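Local coordinates for kinetochore protein mis18 (Schizosaccharomyces pombe, PDB 5J6P), which acts in the CENP-A recruiting complex, maintaining kinetochore factors that protect mitotic spindles and keeping histones deacetylated in the central core of centromeres, at residues Asn40-Glu45 against Tyr88-Asp93; Gly54-Ser59 against Ile79-Ile84. One frame throughout, in Å; residues are numbered along the deposited sequence.

Contact 1 of 2, residues Asn40-Glu45 against Tyr88-Asp93; sequences NSVRVE and YTFSMD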
ATOM      1  N   ASN A  40       4.830 -10.577  -8.963  1.00 86.28           N
ATOM      2  CA  ASN A  40       5.581 -11.448  -8.093  1.00 87.67           C
ATOM      3  C   ASN A  40       5.139 -11.428  -6.618  1.00 84.87           C
ATOM      4  O   ASN A  40       5.815 -12.020  -5.776  1.00 71.29           O
ATOM      5  CB  ASN A  40       7.074 -11.260  -8.338  1.00 93.29           C
ATOM      6  CG  ASN A  40       7.501 -11.839  -9.687  1.00105.13           C
ATOM      7  OD1 ASN A  40       8.107 -11.150 -10.511  1.00102.19           O
ATOM      8  ND2 ASN A  40       7.142 -13.103  -9.935  1.00102.32           N
ATOM      9  N   SER A  41       3.961 -10.866  -6.311  1.00 73.04           N
ATOM     10  CA  SER A  41       3.521 -10.793  -4.926  1.00 73.71           C
ATOM     11  C   SER A  41       3.045 -12.108  -4.296  1.00 76.55           C
ATOM     12  O   SER A  41       2.878 -12.179  -3.081  1.00 66.45           O
ATOM     13  CB  SER A  41       2.402  -9.790  -4.776  1.00 71.26           C
ATOM     14  OG  SER A  41       1.274 -10.214  -5.496  1.00 83.35           O
ATOM     15  N   VAL A  42       2.849 -13.153  -5.089  1.00 80.01           N
ATOM     16  CA  VAL A  42       1.980 -14.241  -4.659  1.00 74.33           C
ATOM     17  C   VAL A  42       2.386 -15.546  -5.319  1.00 71.20           C
ATOM     18  O   VAL A  42       2.722 -15.546  -6.507  1.00 64.74           O
ATOM     19  CB  VAL A  42       0.500 -13.788  -4.911  1.00 70.43           C
ATOM     20  CG1 VAL A  42      -0.269 -14.674  -5.862  1.00 70.38           C
ATOM     21  CG2 VAL A  42      -0.224 -13.609  -3.598  1.00 72.37           C
ATOM     22  N   ARG A  43       2.368 -16.628  -4.535  1.00 70.48           N
ATOM     23  CA  ARG A  43       2.781 -17.986  -4.968  1.00 69.80           C
ATOM     24  C   ARG A  43       1.610 -18.946  -4.798  1.00 72.94           C
ATOM     25  O   ARG A  43       0.953 -18.934  -3.761  1.00 75.28           O
ATOM     26  CB  ARG A  43       3.929 -18.468  -4.078  1.00 69.01           C
ATOM     27  CG  ARG A  43       4.597 -19.811  -4.412  1.00 72.15           C
ATOM     28  CD  ARG A  43       5.443 -20.391  -3.255  1.00 71.86           C
ATOM     29  NE  ARG A  43       6.179 -19.310  -2.600  1.00 77.92           N
ATOM     30  CZ  ARG A  43       6.201 -19.016  -1.296  1.00 77.49           C
ATOM     31  NH1 ARG A  43       5.613 -19.759  -0.375  1.00 80.39           N
ATOM     32  NH2 ARG A  43       6.905 -17.962  -0.894  1.00 95.79           N
ATOM     33  N   VAL A  44       1.352 -19.782  -5.807  1.00 83.11           N
ATOM     34  CA  VAL A  44       0.321 -20.823  -5.733  1.00 79.90           C
ATOM     35  C   VAL A  44       1.025 -22.096  -5.293  1.00 76.37           C
ATOM     36  O   VAL A  44       1.923 -22.539  -5.978  1.00 80.18           O
ATOM     37  CB  VAL A  44      -0.301 -21.078  -7.120  1.00 84.67           C
ATOM     38  CG1 VAL A  44      -1.446 -22.069  -7.020  1.00 88.79           C
ATOM     39  CG2 VAL A  44      -0.816 -19.787  -7.741  1.00 90.20           C
ATOM     40  N   GLU A  45       0.639 -22.688  -4.171  1.00 72.46           N
ATOM     41  CA  GLU A  45       1.278 -23.932  -3.701  1.00 82.19           C
ATOM     42  C   GLU A  45       0.695 -25.138  -4.460  1.00 84.79           C
ATOM     43  O   GLU A  45      -0.504 -25.199  -4.656  1.00 82.36           O
ATOM     44  CB  GLU A  45       1.075 -24.132  -2.191  1.00 88.93           C
ATOM     45  CG  GLU A  45       1.340 -22.925  -1.289  1.00 88.02           C
ATOM     46  CD  GLU A  45       2.769 -22.390  -1.354  1.00 92.24           C
ATOM     47  OE1 GLU A  45       3.704 -23.110  -1.764  1.00 94.99           O
ATOM     48  OE2 GLU A  45       2.967 -21.229  -0.964  1.00 87.22           O
ATOM     49  N   TYR A  88      -7.957 -14.892  -7.891  1.00 78.34           N
ATOM     50  CA  TYR A  88      -7.297 -14.724  -6.610  1.00 73.86           C
ATOM     51  C   TYR A  88      -8.291 -14.439  -5.515  1.00 61.99           C
ATOM     52  O   TYR A  88      -8.828 -13.362  -5.461  1.00 72.61           O
ATOM     53  CB  TYR A  88      -6.256 -13.602  -6.664  1.00 67.85           C
ATOM     54  CG  TYR A  88      -5.237 -13.774  -7.770  1.00 69.14           C
ATOM     55  CD1 TYR A  88      -4.074 -14.506  -7.580  1.00 67.94           C
ATOM     56  CD2 TYR A  88      -5.441 -13.191  -9.008  1.00 75.65           C
ATOM     57  CE1 TYR A  88      -3.133 -14.638  -8.607  1.00 74.33           C
ATOM     58  CE2 TYR A  88      -4.522 -13.321 -10.034  1.00 85.92           C
ATOM     59  CZ  TYR A  88      -3.369 -14.039  -9.833  1.00 78.84           C
ATOM     60  OH  TYR A  88      -2.489 -14.121 -10.887  1.00 82.50           O
ATOM     61  N   THR A  89      -8.491 -15.407  -4.633  1.00 57.51           N
ATOM     62  CA  THR A  89      -9.449 -15.306  -3.551  1.00 68.21           C
ATOM     63  C   THR A  89      -8.714 -15.149  -2.223  1.00 69.20           C
ATOM     64  O   THR A  89      -8.207 -16.110  -1.645  1.00 73.34           O
ATOM     65  CB  THR A  89     -10.378 -16.560  -3.508  1.00 73.96           C
ATOM     66  OG1 THR A  89     -11.073 -16.706  -4.770  1.00 82.94           O
ATOM     67  CG2 THR A  89     -11.376 -16.471  -2.396  1.00 65.79           C
ATOM     68  N   PHE A  90      -8.742 -13.925  -1.720  1.00 68.68           N
ATOM     69  CA  PHE A  90      -8.041 -13.524  -0.509  1.00 64.40           C
ATOM     70  C   PHE A  90      -8.826 -13.606   0.785  1.00 65.22           C
ATOM     71  O   PHE A  90     -10.017 -13.355   0.844  1.00 75.17           O
ATOM     72  CB  PHE A  90      -7.526 -12.091  -0.691  1.00 67.57           C
ATOM     73  CG  PHE A  90      -6.445 -11.983  -1.736  1.00 66.32           C
ATOM     74  CD1 PHE A  90      -5.203 -12.540  -1.517  1.00 70.29           C
ATOM     75  CD2 PHE A  90      -6.674 -11.363  -2.942  1.00 65.92           C
ATOM     76  CE1 PHE A  90      -4.208 -12.482  -2.493  1.00 70.13           C
ATOM     77  CE2 PHE A  90      -5.691 -11.302  -3.908  1.00 66.16           C
ATOM     78  CZ  PHE A  90      -4.447 -11.850  -3.683  1.00 63.12           C
ATOM     79  N   SER A  91      -8.093 -13.888   1.840  1.00 71.49           N
ATOM     80  CA  SER A  91      -8.612 -14.076   3.173  1.00 77.36           C
ATOM     81  C   SER A  91      -8.612 -12.702   3.905  1.00 78.99           C
ATOM     82  O   SER A  91      -7.570 -12.114   4.074  1.00 80.86           O
ATOM     83  CB  SER A  91      -7.686 -15.120   3.832  1.00 78.35           C
ATOM     84  OG  SER A  91      -8.204 -15.669   5.015  1.00 84.43           O
ATOM     85  N   MET A  92      -9.765 -12.173   4.315  1.00 80.40           N
ATOM     86  CA  MET A  92      -9.802 -10.828   4.927  1.00 80.74           C
ATOM     87  C   MET A  92      -9.019 -10.791   6.221  1.00 74.69           C
ATOM     88  O   MET A  92      -8.524  -9.745   6.599  1.00 98.06           O
ATOM     89  CB  MET A  92     -11.214 -10.349   5.270  1.00 88.20           C
ATOM     90  CG  MET A  92     -12.214 -10.176   4.133  1.00105.16           C
ATOM     91  SD  MET A  92     -13.933 -10.296   4.753  1.00120.40           S
ATOM     92  CE  MET A  92     -14.857  -9.552   3.399  1.00119.78           C
ATOM     93  N   ASP A  93      -8.920 -11.918   6.905  1.00 77.01           N
ATOM     94  CA  ASP A  93      -8.198 -11.999   8.184  1.00 85.74           C
ATOM     95  C   ASP A  93      -6.712 -11.803   8.036  1.00 87.64           C
ATOM     96  O   ASP A  93      -6.012 -11.568   9.022  1.00 84.69           O
ATOM     97  CB  ASP A  93      -8.422 -13.370   8.869  1.00 96.56           C
ATOM     98  CG  ASP A  93      -9.359 -13.276  10.064  1.00108.66           C
ATOM     99  OD1 ASP A  93     -10.365 -12.521   9.987  1.00108.98           O
ATOM    100  OD2 ASP A  93      -9.079 -13.949  11.084  1.00106.47           O
TER

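Contact 2 of 2, residues Gly54-Ser59 against Ile79-Ile84; sequences GLCVYS and IYLDDI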
ATOM      1  N   GLY A  54     -16.688 -30.433   0.700  1.00 85.42           N
ATOM      2  CA  GLY A  54     -16.299 -31.332  -0.392  1.00 87.37           C
ATOM      3  C   GLY A  54     -16.396 -30.832  -1.837  1.00 84.47           C
ATOM      4  O   GLY A  54     -15.970 -31.530  -2.759  1.00 84.73           O
ATOM      5  N   LEU A  55     -16.885 -29.615  -2.060  1.00 83.07           N
ATOM      6  CA  LEU A  55     -17.403 -29.243  -3.375  1.00 85.59           C
ATOM      7  C   LEU A  55     -16.398 -28.634  -4.363  1.00 90.41           C
ATOM      8  O   LEU A  55     -16.486 -28.901  -5.580  1.00 81.32           O
ATOM      9  CB  LEU A  55     -18.622 -28.326  -3.232  1.00 94.76           C
ATOM     10  CG  LEU A  55     -19.963 -29.041  -3.444  1.00112.58           C
ATOM     11  CD1 LEU A  55     -21.117 -28.125  -3.027  1.00106.40           C
ATOM     12  CD2 LEU A  55     -20.101 -29.514  -4.905  1.00121.64           C
ATOM     13  N   CYS A  56     -15.471 -27.807  -3.874  1.00 82.99           N
ATOM     14  CA  CYS A  56     -14.502 -27.172  -4.773  1.00 84.34           C
ATOM     15  C   CYS A  56     -13.103 -27.648  -4.511  1.00 77.32           C
ATOM     16  O   CYS A  56     -12.835 -28.294  -3.495  1.00 84.81           O
ATOM     17  CB  CYS A  56     -14.558 -25.668  -4.633  1.00 86.08           C
ATOM     18  SG  CYS A  56     -16.218 -25.084  -4.331  1.00 89.24           S
ATOM     19  N   VAL A  57     -12.223 -27.320  -5.443  1.00 73.10           N
ATOM     20  CA  VAL A  57     -10.801 -27.602  -5.302  1.00 81.96           C
ATOM     21  C   VAL A  57      -9.942 -26.329  -5.483  1.00 78.37           C
ATOM     22  O   VAL A  57      -9.981 -25.648  -6.521  1.00 76.03           O
ATOM     23  CB  VAL A  57     -10.381 -28.744  -6.248  1.00 80.41           C
ATOM     24  CG1 VAL A  57      -8.866 -28.883  -6.362  1.00 82.82           C
ATOM     25  CG2 VAL A  57     -11.020 -30.044  -5.779  1.00 85.87           C
ATOM     26  N   TYR A  58      -9.131 -26.056  -4.465  1.00 80.34           N
ATOM     27  CA  TYR A  58      -8.264 -24.896  -4.442  1.00 78.57           C
ATOM     28  C   TYR A  58      -6.848 -25.242  -4.059  1.00 78.69           C
ATOM     29  O   TYR A  58      -6.581 -26.199  -3.334  1.00 83.68           O
ATOM     30  CB  TYR A  58      -8.797 -23.883  -3.464  1.00 76.63           C
ATOM     31  CG  TYR A  58      -8.660 -24.291  -2.015  1.00 76.26           C
ATOM     32  CD1 TYR A  58      -7.481 -24.048  -1.317  1.00 82.48           C
ATOM     33  CD2 TYR A  58      -9.713 -24.861  -1.330  1.00 75.56           C
ATOM     34  CE1 TYR A  58      -7.355 -24.386   0.007  1.00 79.79           C
ATOM     35  CE2 TYR A  58      -9.592 -25.201   0.002  1.00 78.01           C
ATOM     36  CZ  TYR A  58      -8.405 -24.965   0.657  1.00 77.50           C
ATOM     37  OH  TYR A  58      -8.255 -25.291   1.973  1.00 78.87           O
ATOM     38  N   SER A  59      -5.943 -24.430  -4.563  1.00 82.74           N
ATOM     39  CA  SER A  59      -4.561 -24.408  -4.131  1.00 80.47           C
ATOM     40  C   SER A  59      -4.364 -23.162  -3.259  1.00 75.17           C
ATOM     41  O   SER A  59      -4.930 -22.106  -3.545  1.00 76.07           O
ATOM     42  CB  SER A  59      -3.658 -24.382  -5.348  1.00 80.92           C
ATOM     43  OG  SER A  59      -3.663 -25.657  -5.961  1.00 89.88           O
ATOM     44  N   ILE A  79     -20.992 -24.826 -11.257  1.00 94.96           N
ATOM     45  CA  ILE A  79     -21.377 -23.688 -12.137  1.00102.09           C
ATOM     46  C   ILE A  79     -21.401 -22.386 -11.419  1.00 96.74           C
ATOM     47  O   ILE A  79     -20.958 -21.374 -11.970  1.00 90.54           O
ATOM     48  CB  ILE A  79     -22.783 -23.766 -12.844  1.00104.85           C
ATOM     49  CG1 ILE A  79     -23.864 -24.449 -11.960  1.00116.07           C
ATOM     50  CG2 ILE A  79     -22.682 -24.277 -14.288  1.00 83.26           C
ATOM     51  CD1 ILE A  79     -23.941 -25.970 -12.042  1.00131.83           C
ATOM     52  N   TYR A  80     -21.950 -22.421 -10.208  1.00 78.29           N
ATOM     53  CA  TYR A  80     -22.326 -21.200  -9.536  1.00 87.98           C
ATOM     54  C   TYR A  80     -21.087 -20.405  -9.067  1.00 94.82           C
ATOM     55  O   TYR A  80     -21.025 -19.166  -9.200  1.00 92.59           O
ATOM     56  CB  TYR A  80     -23.392 -21.436  -8.449  1.00 85.41           C
ATOM     57  CG  TYR A  80     -23.174 -22.551  -7.443  1.00 88.22           C
ATOM     58  CD1 TYR A  80     -23.505 -23.886  -7.736  1.00 91.73           C
ATOM     59  CD2 TYR A  80     -22.701 -22.270  -6.166  1.00 97.31           C
ATOM     60  CE1 TYR A  80     -23.319 -24.898  -6.792  1.00 88.88           C
ATOM     61  CE2 TYR A  80     -22.521 -23.274  -5.218  1.00 90.81           C
ATOM     62  CZ  TYR A  80     -22.826 -24.580  -5.528  1.00 89.44           C
ATOM     63  OH  TYR A  80     -22.639 -25.557  -4.570  1.00102.92           O
ATOM     64  N   LEU A  81     -20.063 -21.135  -8.629  1.00 88.95           N
ATOM     65  CA  LEU A  81     -18.770 -20.543  -8.287  1.00 83.89           C
ATOM     66  C   LEU A  81     -17.790 -20.356  -9.457  1.00 86.70           C
ATOM     67  O   LEU A  81     -16.600 -20.140  -9.202  1.00 92.83           O
ATOM     68  CB  LEU A  81     -18.102 -21.363  -7.174  1.00 80.94           C
ATOM     69  CG  LEU A  81     -18.860 -21.378  -5.836  1.00 90.48           C
ATOM     70  CD1 LEU A  81     -18.220 -22.362  -4.856  1.00 87.24           C
ATOM     71  CD2 LEU A  81     -18.947 -19.985  -5.230  1.00 87.60           C
ATOM     72  N   ASP A  82     -18.256 -20.376 -10.715  1.00 84.01           N
ATOM     73  CA  ASP A  82     -17.354 -20.123 -11.863  1.00 80.86           C
ATOM     74  C   ASP A  82     -16.742 -18.723 -11.881  1.00 80.85           C
ATOM     75  O   ASP A  82     -15.775 -18.510 -12.614  1.00 78.63           O
ATOM     76  CB  ASP A  82     -18.034 -20.379 -13.205  1.00 86.29           C
ATOM     77  CG  ASP A  82     -17.948 -21.819 -13.641  1.00 95.94           C
ATOM     78  OD1 ASP A  82     -18.174 -22.689 -12.795  1.00105.39           O
ATOM     79  OD2 ASP A  82     -17.653 -22.082 -14.831  1.00 99.04           O
ATOM     80  N   ASP A  83     -17.297 -17.787 -11.098  1.00 87.47           N
ATOM     81  CA  ASP A  83     -16.679 -16.443 -10.867  1.00 99.55           C
ATOM     82  C   ASP A  83     -15.316 -16.521 -10.198  1.00 99.27           C
ATOM     83  O   ASP A  83     -14.380 -15.842 -10.583  1.00 99.28           O
ATOM     84  CB  ASP A  83     -17.530 -15.612  -9.924  1.00104.88           C
ATOM     85  CG  ASP A  83     -18.955 -15.642 -10.285  1.00112.57           C
ATOM     86  OD1 ASP A  83     -19.270 -15.012 -11.326  1.00104.59           O
ATOM     87  OD2 ASP A  83     -19.711 -16.335  -9.543  1.00107.00           O
ATOM     88  N   ILE A  84     -15.257 -17.358  -9.171  1.00 95.88           N
ATOM     89  CA  ILE A  84     -14.089 -17.556  -8.337  1.00 85.85           C
ATOM     90  C   ILE A  84     -12.953 -18.239  -9.094  1.00 84.32           C
ATOM     91  O   ILE A  84     -11.770 -18.038  -8.781  1.00106.46           O
ATOM     92  CB  ILE A  84     -14.465 -18.450  -7.120  1.00 84.02           C
ATOM     93  CG1 ILE A  84     -15.608 -17.866  -6.320  1.00 89.03           C
ATOM     94  CG2 ILE A  84     -13.339 -18.569  -6.140  1.00103.82           C
ATOM     95  CD1 ILE A  84     -15.621 -16.359  -6.275  1.00 90.46           C
TER

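Contact 1 of 2, residues Asn40-Glu45 against Tyr88-Asp93
V42 lays its CG1 methyl obliquely against the ring of Y88, with CG1 4.0 Å from CE1 and slightly further from CD1. Its other methyl, CG2, goes to a second aromatic ring: it meets F90 at the ring edge, close to the ring plane, with V42 CG2 4.3 Å from F90 CE1. One valine thus spreads its two branches over two rings that stand two residues apart on strand 88-91. The Y88 ring gets there because CG lies beside the backbone N and opposite the carbonyl carbon (chi1 -54°), which sends CE1 out to the valine. No hydrogen bond crosses the contact, so the join is wholly apolar. Next to V42, R43 NH1 donates to E45 OE2 at 3.1 Å in a salt bridge, bent to 138° at the hydrogen and using the syn lone pair of the carboxylate, and the pair is also held from outside: S62 OG bonds to E45 OE2 and N67 OD1 to R43 NH2. In the six-stranded antiparallel sheet, strands 57-63 and 69-76 lie between 42-50 and 88-91, yet V42 and Y88 have CA atoms just 9.5 Å apart, so the sheet appears to curl, consistent with the beta-tent fold of Yippee-like Mis18 domains. L61 from strand 57-63 and I70 from strand 69-76 both touch V42 and F90, while L34 of strand 31-34 packs on F90.

Contact 2 of 2, residues Gly54-Ser59 against Ile79-Ile84
The carbonyl O of I79 accepts the backbone N-H of D82 at 3.1 Å (D82 N to I79 O), closing a turn whose two corner residues, Y80 and L81, reach across to L55 and C56. The corner angles are those of a type I turn. From it L81 sends out an extended side chain: CG sits opposite the carbonyl carbon (chi1 -64°) and the chain runs straight on, bringing CD1 to 3.4 Å from C56 SG. The sulfur meets just that methyl across the contact, and P78 and Y74 also pack on C56. Y80 is built differently. Its CG lies between the backbone N and the carbonyl carbon (chi1 49°), and the far end of the ring swings over to L55, where the hydroxyl O rather than a ring carbon makes the approach, with Y80 OH 3.4 Å from L55 CD1. The two side chains cross at about a right angle. In this Yippee-like Mis18 domain, the pairing joins the lead-in to strand 57-63 with the loop running from strand 69-76 to strand 88-91, well away from the zinc site. No hydrogen bond links the two segments directly. Segment 54-59 is held by S51 OG, which bonds to C56 N, and by R50 NH1, which bonds to G54 O. Further along the loop, I84 is buried against I24 and H26 of strand 22-26, and Y74 of strand 69-76 packs on it too.

Overall arrangement
The centre of contact 1 lies about 5 Å from the centre of the chain, that of contact 2 about 14 Å, and the two contact centres are 16 Å apart. The inner one bridges two strands of the large sheet, aromatic rings to valine, with the V42 side chain about 8 Å from the zinc ion. The outer one joins strand lead-in to loop, with two of its four touching residues exposed, and mixes a sulfur and a phenol oxygen with leucine methyls. In neither does a hydrogen bond cross between the segments. They belong to one fabric: strands 42-50 and 57-63 are sheet neighbours, where V44 packs on S59, while I84 from the loop touches T89 on strand 88-91.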